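Local atomic coordinates of inorganic pyrophosphatase (Helicobacter pylori, PDB entry 2BQY), a protein that catalyses the magnesium-dependent hydrolysis of inorganic pyrophosphate to two phosphate ions, working as a homohexamer. Residues A[19-24]-A[52-57]. Residues are numbered along the deposited sequence; the frame is centred on the assembly and turned at random.
With POP (pyrophosphate 2-), chain B.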
loop_
_atom_site.group_PDB
_atom_site.type_symbol
_atom_site.label_atom_id
_atom_site.label_comp_id
_atom_site.label_asym_id
_atom_site.label_seq_id
_atom_site.Cartn_x
_atom_site.Cartn_y
_atom_site.Cartn_z
ATOM N N ILE A 19 -9.917 -13.278 -13.116
ATOM C CA ILE A 19 -10.044 -12.141 -12.216
ATOM C C ILE A 19 -10.139 -10.816 -12.942
ATOM O O ILE A 19 -9.270 -10.464 -13.716
ATOM C CB ILE A 19 -8.846 -12.081 -11.221
ATOM C CG1 ILE A 19 -8.727 -13.413 -10.464
ATOM C CG2 ILE A 19 -9.031 -10.937 -10.252
ATOM C CD1 ILE A 19 -9.964 -13.783 -9.660
ATOM N N GLU A 20 -11.222 -10.098 -12.690
ATOM C CA GLU A 20 -11.413 -8.789 -13.283
ATOM C C GLU A 20 -11.297 -7.719 -12.196
ATOM O O GLU A 20 -11.028 -6.561 -12.471
ATOM C CB GLU A 20 -12.791 -8.719 -13.931
ATOM C CG GLU A 20 -12.978 -9.657 -15.121
ATOM C CD GLU A 20 -14.392 -9.600 -15.692
ATOM O OE1 GLU A 20 -15.349 -9.870 -14.934
ATOM O OE2 GLU A 20 -14.544 -9.281 -16.893
ATOM N N ILE A 21 -11.505 -8.130 -10.954
ATOM C CA ILE A 21 -11.444 -7.229 -9.815
ATOM C C ILE A 21 -10.681 -7.885 -8.684
ATOM O O ILE A 21 -10.912 -9.036 -8.360
ATOM C CB ILE A 21 -12.852 -6.879 -9.313
ATOM C CG1 ILE A 21 -13.723 -6.430 -10.486
ATOM C CG2 ILE A 21 -12.766 -5.766 -8.297
ATOM C CD1 ILE A 21 -15.226 -6.340 -10.156
ATOM N N SER A 22 -9.743 -7.154 -8.098
ATOM C CA SER A 22 -8.952 -7.687 -6.991
ATOM C C SER A 22 -9.588 -7.317 -5.657
ATOM O O SER A 22 -10.287 -6.318 -5.545
ATOM C CB SER A 22 -7.505 -7.165 -7.053
ATOM O OG SER A 22 -7.486 -5.767 -6.928
ATOM N N LYS A 23 -9.355 -8.151 -4.649
ATOM C CA LYS A 23 -9.882 -7.907 -3.315
ATOM C C LYS A 23 -9.392 -6.559 -2.764
ATOM O O LYS A 23 -8.259 -6.162 -2.998
ATOM C CB LYS A 23 -9.469 -9.052 -2.372
ATOM C CG LYS A 23 -10.134 -8.997 -1.016
ATOM C CD LYS A 23 -9.798 -10.215 -0.194
ATOM C CE LYS A 23 -10.394 -10.132 1.220
ATOM N NZ LYS A 23 -10.136 -11.333 2.033
ATOM N N HIS A 24 -10.272 -5.871 -2.036
ATOM C CA HIS A 24 -9.988 -4.579 -1.416
ATOM C C HIS A 24 -9.943 -3.448 -2.429
ATOM O O HIS A 24 -9.688 -2.309 -2.066
ATOM C CB HIS A 24 -8.659 -4.620 -0.642
ATOM C CG HIS A 24 -8.598 -5.690 0.404
ATOM N ND1 HIS A 24 -9.514 -5.772 1.425
ATOM C CD2 HIS A 24 -7.743 -6.728 0.576
ATOM C CE1 HIS A 24 -9.232 -6.815 2.186
ATOM N NE2 HIS A 24 -8.163 -7.411 1.693
ATOM N N ALA A 52 -13.824 -9.567 -1.828
ATOM C CA ALA A 52 -13.088 -10.695 -2.382
ATOM C C ALA A 52 -12.710 -10.453 -3.832
ATOM O O ALA A 52 -13.096 -9.462 -4.424
ATOM C CB ALA A 52 -13.927 -11.972 -2.268
ATOM N N ASN A 53 -11.919 -11.360 -4.391
ATOM C CA ASN A 53 -11.519 -11.266 -5.792
ATOM C C ASN A 53 -12.733 -11.594 -6.667
ATOM O O ASN A 53 -13.438 -12.575 -6.451
ATOM C CB ASN A 53 -10.378 -12.240 -6.080
ATOM C CG ASN A 53 -9.110 -11.882 -5.336
ATOM O OD1 ASN A 53 -8.517 -10.843 -5.578
ATOM N ND2 ASN A 53 -8.696 -12.741 -4.424
ATOM N N TYR A 54 -12.996 -10.738 -7.646
ATOM C CA TYR A 54 -14.139 -10.917 -8.525
ATOM C C TYR A 54 -13.708 -11.249 -9.952
ATOM O O TYR A 54 -12.810 -10.626 -10.509
ATOM C CB TYR A 54 -14.984 -9.640 -8.547
ATOM C CG TYR A 54 -16.328 -9.821 -9.240
ATOM C CD1 TYR A 54 -17.435 -10.282 -8.537
ATOM C CD2 TYR A 54 -16.483 -9.551 -10.608
ATOM C CE1 TYR A 54 -18.659 -10.468 -9.177
ATOM C CE2 TYR A 54 -17.695 -9.738 -11.245
ATOM C CZ TYR A 54 -18.769 -10.191 -10.525
ATOM O OH TYR A 54 -19.972 -10.370 -11.136
ATOM N N GLY A 55 -14.372 -12.230 -10.544
ATOM C CA GLY A 55 -14.055 -12.634 -11.899
ATOM C C GLY A 55 -15.181 -13.409 -12.558
ATOM O O GLY A 55 -16.316 -13.368 -12.129
ATOM N N PHE A 56 -14.863 -14.127 -13.624
ATOM C CA PHE A 56 -15.867 -14.897 -14.347
ATOM C C PHE A 56 -15.284 -16.198 -14.875
ATOM O O PHE A 56 -14.083 -16.301 -15.086
ATOM C CB PHE A 56 -16.421 -14.070 -15.520
ATOM C CG PHE A 56 -15.443 -13.876 -16.648
ATOM C CD1 PHE A 56 -15.288 -14.854 -17.632
ATOM C CD2 PHE A 56 -14.674 -12.721 -16.726
ATOM C CE1 PHE A 56 -14.381 -14.687 -18.686
ATOM C CE2 PHE A 56 -13.759 -12.545 -17.782
ATOM C CZ PHE A 56 -13.615 -13.534 -18.759
ATOM N N VAL A 57 -16.145 -17.184 -15.079
ATOM C CA VAL A 57 -15.730 -18.473 -15.612
ATOM C C VAL A 57 -15.894 -18.411 -17.125
ATOM O O VAL A 57 -16.985 -18.186 -17.624
ATOM C CB VAL A 57 -16.588 -19.623 -15.045
ATOM C CG1 VAL A 57 -16.106 -20.950 -15.635
ATOM C CG2 VAL A 57 -16.494 -19.650 -13.520
HETATM P P1 POP B . -23.532 -5.194 -12.472
HETATM O O1 POP B . -23.202 -3.679 -12.415
HETATM O O2 POP B . -23.903 -5.745 -13.930
HETATM O O3 POP B . -24.639 -5.574 -11.435
HETATM O O POP B . -22.100 -5.929 -12.022
HETATM P P2 POP B . -21.956 -7.600 -11.935
HETATM O O4 POP B . -22.257 -8.170 -13.344
HETATM O O5 POP B . -20.521 -7.801 -11.502
HETATM O O6 POP B . -22.996 -8.089 -10.891
#
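Tyr54 O accepts two backbone bonds, from Glu20 N at 2.7 Å and from Ile21 N at 2.9 Å, so that two neighbouring amides converge on one oxygen. Tyr54 N returns a bond to Ile21 O (2.8 Å), which completes an antiparallel hydrogen-bonded pair. Where the strand pairing ends, an amide side chain takes over: Asn53 OD1 receives Lys23 N at 3.0 Å, the donor standing well above the carbonyl plane, while Phe78 N also bonds to this oxygen and Val76 O receives Asn53 ND2.

Ile21 and Tyr54 run side by side on one face of the sheet, with Ile21 CD1 3.5 Å from Tyr54 CD2. Tyr54 chi1 of -170° sets CG opposite the backbone N and carries the ring out to the bound pyrophosphate, where Tyr54 OH lies 2.7 Å from O5 of the ligand; Lys103 NZ is hydrogen-bonded to Tyr54 OH and also to the pyrophosphate. Beyond the pair, the Glu20 carboxylate meets the edge of the Phe56 ring (Glu20 CD to Phe56 CD2, 3.3 Å), its plane turned 71° from the ring, and Glu20 OE2 accepts from Leu31 N.

Glu20 and Ile21 both face Tyr54, and the register slips by one between Ile19-Gly55 and Ile21-Tyr54: a classic beta bulge, here beside the pyrophosphate site of a PPase-family fold.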